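Local coordinates for ABC transporter periplasmic-binding protein YtfQ (PDB 6HB0) that probably binds carbohydrate as the extracytoplasmic solute-binding component of an ABC transporter linked to uptake of L-arabinofuranose, at residues 34-39 with 264-269; 123-128 with 285-290; 239-244 with 255-260; 260-265 with 291-296. All blocks are in the same frame, centred on the assembly; numbering follows the deposited sequence.

Contact 1 (34-39 with 264-269)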
loop_
_atom_site.group_PDB
_atom_site.type_symbol
_atom_site.label_atom_id
_atom_site.label_comp_id
_atom_site.label_asym_id
_atom_site.label_seq_id
_atom_site.Cartn_x
_atom_site.Cartn_y
_atom_site.Cartn_z
ATOM N N ARG A 34 4.139 1.805 0.531
ATOM C CA ARG A 34 2.738 2.265 0.649
ATOM C C ARG A 34 2.741 3.300 1.763
ATOM O O ARG A 34 2.304 3.056 2.878
ATOM C CB ARG A 34 1.807 1.077 0.958
ATOM C CG ARG A 34 0.344 1.247 0.574
ATOM C CD ARG A 34 0.136 1.322 -0.915
ATOM N NE ARG A 34 -0.319 0.080 -1.559
ATOM C CZ ARG A 34 -0.165 -0.143 -2.864
ATOM N NH1 ARG A 34 -0.620 -1.241 -3.420
ATOM N NH2 ARG A 34 0.444 0.750 -3.629
ATOM N N THR A 35 3.302 4.455 1.442
ATOM C CA THR A 35 3.632 5.490 2.408
ATOM C C THR A 35 2.726 6.702 2.188
ATOM O O THR A 35 2.487 7.132 1.037
ATOM C CB THR A 35 5.116 5.882 2.252
ATOM O OG1 THR A 35 5.922 4.703 2.418
ATOM C CG2 THR A 35 5.516 6.933 3.283
ATOM N N ALA A 36 2.176 7.225 3.282
ATOM C CA ALA A 36 1.422 8.457 3.197
ATOM C C ALA A 36 2.407 9.557 2.739
ATOM O O ALA A 36 3.562 9.615 3.151
ATOM C CB ALA A 36 0.808 8.813 4.532
ATOM N N ASN A 37 1.937 10.379 1.829
ATOM C CA ASN A 37 2.750 11.374 1.176
ATOM C C ASN A 37 2.566 12.668 1.970
ATOM O O ASN A 37 1.609 12.798 2.754
ATOM C CB ASN A 37 2.236 11.486 -0.218
ATOM C CG ASN A 37 0.819 12.031 -0.260
ATOM O OD1 ASN A 37 0.649 13.205 -0.025
ATOM N ND2 ASN A 37 -0.181 11.200 -0.525
ATOM N N THR A 38 3.475 13.607 1.777
ATOM C CA THR A 38 3.468 14.862 2.519
ATOM C C THR A 38 2.248 15.763 2.296
ATOM O O THR A 38 1.713 16.281 3.242
ATOM C CB THR A 38 4.696 15.671 2.109
ATOM O OG1 THR A 38 5.843 14.908 2.465
ATOM C CG2 THR A 38 4.771 16.997 2.821
ATOM N N GLU A 39 1.832 15.930 1.051
ATOM C CA GLU A 39 0.645 16.750 0.740
ATOM C C GLU A 39 -0.619 16.282 1.485
ATOM O O GLU A 39 -1.413 17.112 1.919
ATOM C CB GLU A 39 0.416 16.922 -0.790
ATOM C CG GLU A 39 0.011 15.683 -1.633
ATOM C CD GLU A 39 1.221 14.897 -2.228
ATOM O OE1 GLU A 39 1.030 14.111 -3.202
ATOM O OE2 GLU A 39 2.381 15.085 -1.732
ATOM N N ASN A 264 -4.793 0.927 0.712
ATOM C CA ASN A 264 -4.264 2.284 0.771
ATOM C C ASN A 264 -3.241 2.497 1.903
ATOM O O ASN A 264 -3.260 1.865 2.937
ATOM C CB ASN A 264 -5.368 3.315 1.019
ATOM C CG ASN A 264 -6.300 3.518 -0.131
ATOM O OD1 ASN A 264 -7.403 3.986 0.094
ATOM N ND2 ASN A 264 -5.880 3.241 -1.340
ATOM N N PRO A 265 -2.337 3.450 1.684
ATOM C CA PRO A 265 -1.652 3.989 2.850
ATOM C C PRO A 265 -2.599 4.828 3.697
ATOM O O PRO A 265 -3.793 5.059 3.360
ATOM C CB PRO A 265 -0.577 4.878 2.239
ATOM C CG PRO A 265 -1.222 5.387 1.007
ATOM C CD PRO A 265 -2.084 4.240 0.485
ATOM N N LEU A 266 -2.076 5.270 4.817
ATOM C CA LEU A 266 -2.733 6.265 5.645
ATOM C C LEU A 266 -3.207 7.400 4.739
ATOM O O LEU A 266 -2.475 7.825 3.853
ATOM C CB LEU A 266 -1.658 6.803 6.588
ATOM C CG LEU A 266 -1.962 8.018 7.412
ATOM C CD1 LEU A 266 -1.026 7.904 8.592
ATOM C CD2 LEU A 266 -1.684 9.312 6.696
ATOM N N LEU A 267 -4.397 7.926 4.978
ATOM C CA LEU A 267 -4.931 9.003 4.107
ATOM C C LEU A 267 -4.680 10.419 4.685
ATOM O O LEU A 267 -4.483 11.394 3.933
ATOM C CB LEU A 267 -6.432 8.816 3.920
ATOM C CG LEU A 267 -6.849 7.580 3.130
ATOM C CD1 LEU A 267 -8.338 7.689 2.823
ATOM C CD2 LEU A 267 -6.022 7.429 1.854
ATOM N N GLY A 268 -4.745 10.530 5.999
ATOM C CA GLY A 268 -4.409 11.799 6.675
ATOM C C GLY A 268 -5.407 12.118 7.744
ATOM O O GLY A 268 -5.034 12.356 8.853
ATOM N N PRO A 269 -6.702 12.098 7.409
ATOM C CA PRO A 269 -7.698 12.498 8.395
ATOM C C PRO A 269 -7.783 11.593 9.570
ATOM O O PRO A 269 -8.029 12.040 10.703
ATOM C CB PRO A 269 -9.005 12.464 7.599
ATOM C CG PRO A 269 -8.553 12.828 6.256
ATOM C CD PRO A 269 -7.288 12.047 6.066
#
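The backbones of Arg34 and Pro265 pass 5.2 Å apart at their CA atoms and those of Ala36 and Leu266 5.3 Å, with no hydrogen bond between 34-39 and 264-269. Van der Waals packing takes its place. The proline ring lies against the first part of Arg34: its CD is 3.9 Å from Arg34 CG, while Pro265 CB sits 3.5 Å from Arg34 O. Arg34 has CG anti to the backbone N (chi1 -156°), which lays CG beside the ring; bends further along the chain then carry the guanidinium away to Asp243 and Glu129, with which NH1 forms salt bridges. Farther on, the methyl of Ala36 butts against one branch of Leu266, Ala36 CB to Leu266 CD2 being 3.3 Å, tighter than ordinary van der Waals contact. Segment 264-269 leaves strand 259-263 and enters helix 269-279, one of the interdomain crossovers of a type I periplasmic binding protein, and 34-39 leads into helix 38-48. No polar bond joins the two segments; their polar groups, the Arg34 guanidinium and Ala36 N among them, pair with residues beyond the contact, so between these two segments close packing is what joins them.

Contact 2 (123-128 with 285-290). With ZN (zinc ion), chain F.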
loop_
_atom_site.group_PDB
_atom_site.type_symbol
_atom_site.label_atom_id
_atom_site.label_comp_id
_atom_site.label_asym_id
_atom_site.label_seq_id
_atom_site.Cartn_x
_atom_site.Cartn_y
_atom_site.Cartn_z
ATOM N N GLY A 123 -1.170 1.596 8.895
ATOM C CA GLY A 123 -0.464 1.327 7.626
ATOM C C GLY A 123 -1.145 0.284 6.768
ATOM O O GLY A 123 -2.064 -0.355 7.236
ATOM N N ALA A 124 -0.655 0.113 5.538
ATOM C CA ALA A 124 -1.257 -0.806 4.598
ATOM C C ALA A 124 -0.922 -2.236 4.968
ATOM O O ALA A 124 0.084 -2.484 5.625
ATOM C CB ALA A 124 -0.792 -0.525 3.185
ATOM N N ASP A 125 -1.799 -3.148 4.555
ATOM C CA ASP A 125 -1.634 -4.569 4.737
ATOM C C ASP A 125 -1.339 -5.309 3.409
ATOM O O ASP A 125 -2.255 -5.613 2.617
ATOM C CB ASP A 125 -2.927 -5.096 5.302
ATOM C CG ASP A 125 -2.820 -6.544 5.822
ATOM O OD1 ASP A 125 -1.883 -7.287 5.457
ATOM O OD2 ASP A 125 -3.722 -6.931 6.583
ATOM N N PHE A 126 -0.079 -5.650 3.172
ATOM C CA PHE A 126 0.277 -6.256 1.897
ATOM C C PHE A 126 -0.177 -7.708 1.761
ATOM O O PHE A 126 -0.426 -8.170 0.639
ATOM C CB PHE A 126 1.781 -6.206 1.716
ATOM C CG PHE A 126 2.351 -4.821 1.768
ATOM C CD1 PHE A 126 1.800 -3.791 1.014
ATOM C CD2 PHE A 126 3.446 -4.540 2.581
ATOM C CE1 PHE A 126 2.339 -2.528 1.037
ATOM C CE2 PHE A 126 3.969 -3.268 2.642
ATOM C CZ PHE A 126 3.430 -2.277 1.846
ATOM N N ILE A 127 -0.268 -8.433 2.869
ATOM C CA ILE A 127 -0.780 -9.805 2.836
ATOM C C ILE A 127 -2.216 -9.739 2.359
ATOM O O ILE A 127 -2.617 -10.466 1.490
ATOM C CB ILE A 127 -0.700 -10.497 4.212
ATOM C CG1 ILE A 127 0.747 -10.676 4.646
ATOM C CG2 ILE A 127 -1.466 -11.825 4.174
ATOM C CD1 ILE A 127 0.907 -11.249 6.022
ATOM N N GLU A 128 -2.986 -8.825 2.947
ATOM C CA GLU A 128 -4.373 -8.626 2.561
ATOM C C GLU A 128 -4.508 -8.330 1.067
ATOM O O GLU A 128 -5.411 -8.848 0.423
ATOM C CB GLU A 128 -4.983 -7.527 3.429
ATOM C CG GLU A 128 -6.373 -7.070 3.053
ATOM C CD GLU A 128 -6.372 -5.576 2.762
ATOM O OE1 GLU A 128 -6.265 -5.194 1.562
ATOM O OE2 GLU A 128 -6.364 -4.775 3.744
ATOM N N PRO A 285 -7.309 1.721 19.679
ATOM C CA PRO A 285 -6.786 0.415 19.287
ATOM C C PRO A 285 -5.345 0.520 18.805
ATOM O O PRO A 285 -4.955 1.572 18.260
ATOM C CB PRO A 285 -7.689 -0.023 18.117
ATOM C CG PRO A 285 -8.470 1.177 17.716
ATOM C CD PRO A 285 -8.294 2.247 18.720
ATOM N N GLU A 286 -4.588 -0.559 19.011
ATOM C CA GLU A 286 -3.164 -0.592 18.701
ATOM C C GLU A 286 -2.904 -0.595 17.206
ATOM O O GLU A 286 -1.812 -0.252 16.773
ATOM C CB GLU A 286 -2.473 -1.770 19.398
ATOM C CG GLU A 286 -2.158 -1.451 20.860
ATOM C CD GLU A 286 -1.736 -2.663 21.699
ATOM O OE1 GLU A 286 -2.121 -3.800 21.342
ATOM O OE2 GLU A 286 -1.036 -2.468 22.730
ATOM N N ARG A 287 -3.921 -0.913 16.428
ATOM C CA ARG A 287 -3.845 -0.851 14.982
ATOM C C ARG A 287 -5.121 -0.201 14.437
ATOM O O ARG A 287 -6.205 -0.443 14.960
ATOM C CB ARG A 287 -3.697 -2.260 14.415
ATOM C CG ARG A 287 -3.536 -2.266 12.927
ATOM C CD ARG A 287 -3.047 -3.578 12.371
ATOM N NE ARG A 287 -3.383 -3.557 10.940
ATOM C CZ ARG A 287 -4.002 -4.532 10.250
ATOM N NH1 ARG A 287 -4.301 -5.690 10.831
ATOM N NH2 ARG A 287 -4.279 -4.354 8.947
ATOM N N VAL A 288 -4.988 0.671 13.430
ATOM C CA VAL A 288 -6.126 1.239 12.743
ATOM C C VAL A 288 -5.900 0.905 11.288
ATOM O O VAL A 288 -4.795 1.105 10.787
ATOM C CB VAL A 288 -6.215 2.770 12.957
ATOM C CG1 VAL A 288 -7.212 3.421 12.022
ATOM C CG2 VAL A 288 -6.617 3.060 14.390
ATOM N N VAL A 289 -6.932 0.381 10.632
ATOM C CA VAL A 289 -6.812 -0.096 9.269
ATOM C C VAL A 289 -6.982 0.988 8.263
ATOM O O VAL A 289 -7.664 1.945 8.506
ATOM C CB VAL A 289 -7.919 -1.123 8.896
ATOM C CG1 VAL A 289 -7.748 -2.337 9.762
ATOM C CG2 VAL A 289 -9.335 -0.521 8.999
ATOM N N THR A 290 -6.319 0.851 7.133
ATOM C CA THR A 290 -6.467 1.822 6.078
ATOM C C THR A 290 -7.608 1.355 5.177
ATOM O O THR A 290 -7.947 0.192 5.171
ATOM C CB THR A 290 -5.185 1.969 5.267
ATOM O OG1 THR A 290 -4.764 0.688 4.794
ATOM C CG2 THR A 290 -4.088 2.581 6.122
HETATM ZN ZN ZN F . -6.420 -2.869 3.231
HETATM O O HOH W 1 -4.628 -1.559 6.753
HETATM O O HOH W 2 -7.139 -2.286 5.029
#
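Asp125 and Arg287 are brought together with CG anti to the backbone N in both (chi1 -168° and -177°), and the arginine then runs out extended from CG to NE. Its NH2 ends 3.5 Å from Asp125 OD2 in a salt bridge. The two side chains cross at about a right angle and the carboxylate and guanidinium planes are 80° apart, so the groups do not lie flat together as in a two-bond pair; Val289 CG1 lies over the rim of one guanidinium face. The other carboxylate oxygen, Asp125 OD1, takes the N-H of Glu128 at 3.1 Å from above the carboxylate plane, an N-cap bond that fixes the aspartate at the start of helix 126-140. Thr290 lays its CG2 3.7 Å from Gly123 O, and a water joins the two backbones by giving to Gly123 O at 2.9 Å and accepting from Thr290 N at 3.0 Å. Zinc supplies a second bridge: Glu128 OE2 binds the ion at 2.0 Å, and a water on the same ion donates to Thr290 O at 2.6 Å. Cys263 and Asp292 complete this site, while Glu128 OE1 pairs with Arg132. Strand 287-288 edges the parallel sheet beside strand 120-122, with Glu286 and Val288 bonded to Phe121; 123-128 passes from that sheet into helix 126-140, whose Phe126 packs on helix 160-173.

Contact 3 (239-244 with 255-260)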
loop_
_atom_site.group_PDB
_atom_site.type_symbol
_atom_site.label_atom_id
_atom_site.label_comp_id
_atom_site.label_asym_id
_atom_site.label_seq_id
_atom_site.Cartn_x
_atom_site.Cartn_y
_atom_site.Cartn_z
ATOM N N ILE A 239 -5.446 -10.968 -16.200
ATOM C CA ILE A 239 -4.423 -10.328 -15.390
ATOM C C ILE A 239 -5.096 -9.724 -14.166
ATOM O O ILE A 239 -6.091 -8.945 -14.278
ATOM C CB ILE A 239 -3.729 -9.230 -16.168
ATOM C CG1 ILE A 239 -2.982 -9.816 -17.352
ATOM C CG2 ILE A 239 -2.751 -8.495 -15.261
ATOM C CD1 ILE A 239 -2.375 -8.798 -18.256
ATOM N N VAL A 240 -4.630 -10.141 -13.003
ATOM C CA VAL A 240 -5.070 -9.537 -11.742
ATOM C C VAL A 240 -3.818 -8.876 -11.143
ATOM O O VAL A 240 -2.739 -9.506 -11.118
ATOM C CB VAL A 240 -5.751 -10.520 -10.799
ATOM C CG1 VAL A 240 -4.914 -11.766 -10.544
ATOM C CG2 VAL A 240 -6.106 -9.876 -9.467
ATOM N N ALA A 241 -3.929 -7.603 -10.740
ATOM C CA ALA A 241 -2.750 -6.829 -10.272
ATOM C C ALA A 241 -3.009 -6.068 -9.019
ATOM O O ALA A 241 -4.140 -5.815 -8.659
ATOM C CB ALA A 241 -2.246 -5.923 -11.354
ATOM N N VAL A 242 -1.943 -5.703 -8.324
ATOM C CA VAL A 242 -2.014 -4.777 -7.221
ATOM C C VAL A 242 -1.605 -3.389 -7.682
ATOM O O VAL A 242 -0.704 -3.249 -8.484
ATOM C CB VAL A 242 -1.101 -5.254 -6.094
ATOM C CG1 VAL A 242 -1.222 -4.339 -4.889
ATOM C CG2 VAL A 242 -1.429 -6.706 -5.719
ATOM N N ASP A 243 -2.274 -2.365 -7.139
ATOM C CA ASP A 243 -1.979 -0.910 -7.309
ATOM C C ASP A 243 -2.997 -0.270 -8.279
ATOM O O ASP A 243 -2.982 -0.498 -9.488
ATOM C CB ASP A 243 -0.582 -0.568 -7.825
ATOM C CG ASP A 243 0.553 -0.959 -6.907
ATOM O OD1 ASP A 243 0.405 -1.086 -5.685
ATOM O OD2 ASP A 243 1.640 -1.101 -7.470
ATOM N N ALA A 244 -3.868 0.558 -7.741
ATOM C CA ALA A 244 -4.869 1.204 -8.549
ATOM C C ALA A 244 -4.310 2.528 -9.060
ATOM O O ALA A 244 -4.762 3.594 -8.672
ATOM C CB ALA A 244 -6.104 1.402 -7.719
ATOM N N GLY A 255 -9.985 -3.275 -20.824
ATOM C CA GLY A 255 -10.177 -4.737 -20.827
ATOM C C GLY A 255 -8.894 -5.569 -20.935
ATOM O O GLY A 255 -8.961 -6.738 -21.120
ATOM N N LYS A 256 -7.740 -4.980 -20.739
ATOM C CA LYS A 256 -6.456 -5.706 -20.834
ATOM C C LYS A 256 -6.000 -6.262 -19.487
ATOM O O LYS A 256 -5.208 -7.176 -19.463
ATOM C CB LYS A 256 -5.416 -4.779 -21.409
ATOM C CG LYS A 256 -5.857 -4.334 -22.791
ATOM C CD LYS A 256 -4.705 -3.695 -23.521
ATOM C CE LYS A 256 -5.078 -3.378 -24.949
ATOM N NZ LYS A 256 -3.851 -2.841 -25.578
ATOM N N PHE A 257 -6.441 -5.654 -18.388
ATOM C CA PHE A 257 -6.386 -6.253 -17.059
ATOM C C PHE A 257 -7.834 -6.655 -16.744
ATOM O O PHE A 257 -8.773 -6.186 -17.376
ATOM C CB PHE A 257 -5.971 -5.247 -15.977
ATOM C CG PHE A 257 -4.510 -4.939 -15.877
ATOM C CD1 PHE A 257 -3.613 -5.223 -16.880
ATOM C CD2 PHE A 257 -4.053 -4.256 -14.748
ATOM C CE1 PHE A 257 -2.276 -4.873 -16.740
ATOM C CE2 PHE A 257 -2.729 -3.926 -14.591
ATOM C CZ PHE A 257 -1.841 -4.229 -15.587
ATOM N N ASN A 258 -8.015 -7.532 -15.763
ATOM C CA ASN A 258 -9.336 -7.945 -15.321
ATOM C C ASN A 258 -9.688 -7.487 -13.939
ATOM O O ASN A 258 -10.870 -7.329 -13.614
ATOM C CB ASN A 258 -9.414 -9.467 -15.419
ATOM C CG ASN A 258 -9.101 -9.946 -16.838
ATOM O OD1 ASN A 258 -7.944 -10.095 -17.203
ATOM N ND2 ASN A 258 -10.127 -10.081 -17.662
ATOM N N TYR A 259 -8.681 -7.288 -13.071
ATOM C CA TYR A 259 -8.978 -6.899 -11.712
ATOM C C TYR A 259 -7.751 -6.239 -11.078
ATOM O O TYR A 259 -6.594 -6.691 -11.282
ATOM C CB TYR A 259 -9.403 -8.108 -10.910
ATOM C CG TYR A 259 -10.144 -7.814 -9.623
ATOM C CD1 TYR A 259 -11.406 -7.216 -9.644
ATOM C CD2 TYR A 259 -9.604 -8.145 -8.399
ATOM C CE1 TYR A 259 -12.088 -6.937 -8.461
ATOM C CE2 TYR A 259 -10.288 -7.886 -7.221
ATOM C CZ TYR A 259 -11.538 -7.298 -7.288
ATOM O OH TYR A 259 -12.159 -7.059 -6.122
ATOM N N ILE A 260 -8.012 -5.165 -10.313
ATOM C CA ILE A 260 -6.996 -4.492 -9.530
ATOM C C ILE A 260 -7.428 -4.387 -8.075
ATOM O O ILE A 260 -8.601 -4.140 -7.772
ATOM C CB ILE A 260 -6.716 -3.122 -10.116
ATOM C CG1 ILE A 260 -5.948 -3.247 -11.411
ATOM C CG2 ILE A 260 -5.893 -2.266 -9.138
ATOM C CD1 ILE A 260 -5.875 -1.923 -12.148
#
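Ile239 presses its CG2 methyl down on one face of the Phe257 ring, 4.0 Å from the ring centroid and offset toward the rim, a CH-pi contact; its longer branch reaches past the ring to the carbonyl of Lys256. On the same ring Ala241 CB touches Phe257 CE2 at 3.8 Å, so isoleucine and alanine lie along the phenyl, which also packs on Leu220 of helix 216-228. Strands 238-242 and 259-263 are the parallel neighbours of a beta-alpha-beta unit, with helix 246-253 as the connection. Tyr259 O accepts from Ala241 N at 2.9 Å. At the strand start Asn258 meets both polar atoms of Ile239 on one edge of the strand: Asn258 OD1 takes Ile239 N at 2.8 Å, and Asn258 N gives to Ile239 O at 2.8 Å, an oxygen that also receives a weak bond from Tyr259 N. Across the sheet Val240 CG2 fits against the edge of the Tyr259 ring, near its plane; CG2 stands anti to the backbone N, the placement that turns it toward the tyrosine. Val240 also packs on Ala133 and Val137 of helix 126-140. Beyond the strand end the chain turns over Ile260, whose CG2 lodges beneath it, 3.4 Å from Asp243 O and 3.9 Å from Ala244 CB.

Contact 4 (260-265 with 291-296). With ZN (zinc ion), chain F; ZN (zinc ion), chain G.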
loop_
_atom_site.group_PDB
_atom_site.type_symbol
_atom_site.label_atom_id
_atom_site.label_comp_id
_atom_site.label_asym_id
_atom_site.label_seq_id
_atom_site.Cartn_x
_atom_site.Cartn_y
_atom_site.Cartn_z
ATOM N N ILE A 260 -8.012 -5.165 -10.313
ATOM C CA ILE A 260 -6.996 -4.492 -9.530
ATOM C C ILE A 260 -7.428 -4.387 -8.075
ATOM O O ILE A 260 -8.601 -4.140 -7.772
ATOM C CB ILE A 260 -6.716 -3.122 -10.116
ATOM C CG1 ILE A 260 -5.948 -3.247 -11.411
ATOM C CG2 ILE A 260 -5.893 -2.266 -9.138
ATOM C CD1 ILE A 260 -5.875 -1.923 -12.148
ATOM N N VAL A 261 -6.490 -4.614 -7.162
ATOM C CA VAL A 261 -6.698 -4.412 -5.746
ATOM C C VAL A 261 -5.653 -3.453 -5.214
ATOM O O VAL A 261 -4.534 -3.381 -5.759
ATOM C CB VAL A 261 -6.637 -5.730 -4.922
ATOM C CG1 VAL A 261 -7.746 -6.659 -5.363
ATOM C CG2 VAL A 261 -5.318 -6.403 -5.078
ATOM N N GLU A 262 -5.973 -2.752 -4.137
ATOM C CA GLU A 262 -4.987 -1.926 -3.433
ATOM C C GLU A 262 -5.418 -1.782 -2.030
ATOM O O GLU A 262 -6.608 -1.637 -1.777
ATOM C CB GLU A 262 -4.858 -0.550 -4.064
ATOM C CG GLU A 262 -3.776 0.288 -3.398
ATOM C CD GLU A 262 -3.609 1.678 -3.969
ATOM O OE1 GLU A 262 -3.586 1.782 -5.202
ATOM O OE2 GLU A 262 -3.444 2.667 -3.181
ATOM N N CYS A 263 -4.470 -1.855 -1.095
ATOM C CA CYS A 263 -4.678 -1.463 0.271
ATOM C C CYS A 263 -4.023 -0.079 0.362
ATOM O O CYS A 263 -2.823 0.068 0.115
ATOM C CB CYS A 263 -4.010 -2.406 1.256
ATOM S SG CYS A 263 -4.348 -1.996 2.984
ATOM N N ASN A 264 -4.793 0.927 0.712
ATOM C CA ASN A 264 -4.264 2.284 0.771
ATOM C C ASN A 264 -3.241 2.497 1.903
ATOM O O ASN A 264 -3.260 1.865 2.937
ATOM C CB ASN A 264 -5.368 3.315 1.019
ATOM C CG ASN A 264 -6.300 3.518 -0.131
ATOM O OD1 ASN A 264 -7.403 3.986 0.094
ATOM N ND2 ASN A 264 -5.880 3.241 -1.340
ATOM N N PRO A 265 -2.337 3.450 1.684
ATOM C CA PRO A 265 -1.652 3.989 2.850
ATOM C C PRO A 265 -2.599 4.828 3.697
ATOM O O PRO A 265 -3.793 5.059 3.360
ATOM C CB PRO A 265 -0.577 4.878 2.239
ATOM C CG PRO A 265 -1.222 5.387 1.007
ATOM C CD PRO A 265 -2.084 4.240 0.485
ATOM N N PRO A 291 -8.182 2.262 4.384
ATOM C CA PRO A 291 -9.134 1.832 3.385
ATOM C C PRO A 291 -8.561 1.049 2.206
ATOM O O PRO A 291 -7.366 1.109 1.919
ATOM C CB PRO A 291 -9.740 3.166 2.870
ATOM C CG PRO A 291 -9.013 4.246 3.530
ATOM C CD PRO A 291 -7.888 3.704 4.317
ATOM N N ASP A 292 -9.452 0.372 1.493
ATOM C CA ASP A 292 -9.133 -0.411 0.337
ATOM C C ASP A 292 -9.777 0.090 -0.922
ATOM O O ASP A 292 -10.790 0.791 -0.883
ATOM C CB ASP A 292 -9.608 -1.851 0.598
ATOM C CG ASP A 292 -8.825 -2.545 1.697
ATOM O OD1 ASP A 292 -7.631 -2.198 1.893
ATOM O OD2 ASP A 292 -9.385 -3.467 2.334
ATOM N N GLU A 293 -9.199 -0.298 -2.056
ATOM C CA GLU A 293 -9.760 -0.087 -3.372
ATOM C C GLU A 293 -9.749 -1.402 -4.120
ATOM O O GLU A 293 -8.869 -2.276 -3.888
ATOM C CB GLU A 293 -8.965 0.930 -4.181
ATOM C CG GLU A 293 -8.913 2.303 -3.527
ATOM C CD GLU A 293 -8.091 3.342 -4.292
ATOM O OE1 GLU A 293 -8.269 3.470 -5.510
ATOM O OE2 GLU A 293 -7.342 4.098 -3.648
ATOM N N ALA A 294 -10.701 -1.569 -5.033
ATOM C CA ALA A 294 -10.732 -2.738 -5.936
ATOM C C ALA A 294 -11.536 -2.327 -7.160
ATOM O O ALA A 294 -12.523 -1.644 -7.017
ATOM C CB ALA A 294 -11.379 -3.906 -5.288
ATOM N N PHE A 295 -11.109 -2.725 -8.344
ATOM C CA PHE A 295 -11.849 -2.417 -9.547
ATOM C C PHE A 295 -11.835 -3.585 -10.495
ATOM O O PHE A 295 -10.789 -4.197 -10.728
ATOM C CB PHE A 295 -11.178 -1.252 -10.258
ATOM C CG PHE A 295 -11.157 -0.005 -9.447
ATOM C CD1 PHE A 295 -12.273 0.816 -9.417
ATOM C CD2 PHE A 295 -10.044 0.331 -8.664
ATOM C CE1 PHE A 295 -12.279 1.969 -8.659
ATOM C CE2 PHE A 295 -10.049 1.484 -7.905
ATOM C CZ PHE A 295 -11.168 2.312 -7.910
ATOM N N ASP A 296 -12.994 -3.904 -11.032
ATOM C CA ASP A 296 -13.071 -4.656 -12.276
ATOM C C ASP A 296 -13.155 -3.665 -13.432
ATOM O O ASP A 296 -13.043 -2.449 -13.211
ATOM C CB ASP A 296 -14.239 -5.665 -12.236
ATOM C CG ASP A 296 -15.602 -5.005 -12.024
ATOM O OD1 ASP A 296 -15.755 -3.760 -12.140
ATOM O OD2 ASP A 296 -16.524 -5.802 -11.757
HETATM ZN ZN ZN F . -6.420 -2.869 3.231
HETATM ZN ZN ZN G . -18.265 -5.264 -10.816
HETATM O O HOH W 2 -7.139 -2.286 5.029
HETATM O O HOH W 3 -18.864 -5.564 -13.177
#
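An edge strand and its zinc site meet here: Cys263 and Asp292 face each other as a non-hydrogen-bonded pair between strand 259-263 and strand 292-295, and both bind one zinc ion. Cys263 SG lies 2.3 Å from the metal and Asp292 OD1 1.9 Å. Cys263 has SG anti to the backbone N (chi1 -176°), whereas Asp292 has its CG beside the backbone N (chi1 -67°), and the two tips converge on the ion from neighbouring strands. The strands run antiparallel, 176° between their directions. Strand 292-295 is an edge strand of the mixed sheet and its antiparallel member. Paired bonds link Ile260 with Phe295 and Glu262 with Glu293, and the ladder goes on past the strand, where Asn264 N gives to Pro291 O at 2.8 Å, nearly along the C=O axis. On the face away from that zinc, Glu262 and Glu293 run alongside each other in the same direction, with their OE2 atoms 4.2 Å apart. Asn264 ND2 sits between them, donating to Glu293 OE2 at 2.9 Å on the anti side and to Glu262 OE2 at 3.1 Å from above its carboxylate plane; both partners are close to the amide plane, and the two bonds probably ease the repulsion. The other oxygen of the Glu262 carboxylate, OE1, accepts from Ala244 N. Past Phe295, whose ring leans on helix 246-253, Asp296 OD2 holds another zinc ion.

In the fold
Contacts 1, 2 and 4 gather at the crossovers between the two domains, their centres about 13 to 14 Å apart; contact 3 lies deeper in the second domain, its centre about 11 Å from that of contact 4 and about 22 Å from those of contacts 1 and 2. Contacts 1 and 4 share Asn264 and Pro265, and Asn264 O is 2.7 Å from Thr290 OG1 of contact 2, joining neighbouring crossovers. One zinc ion ties contact 2 to contact 4. Contacts 3 and 4 share Ile260 on strand 259-263, and Arg34 of contact 1 reaches Asp243 of contact 3 by a salt bridge. As in related type I binding proteins, the sugar pocket probably lies in the cleft beside these crossovers.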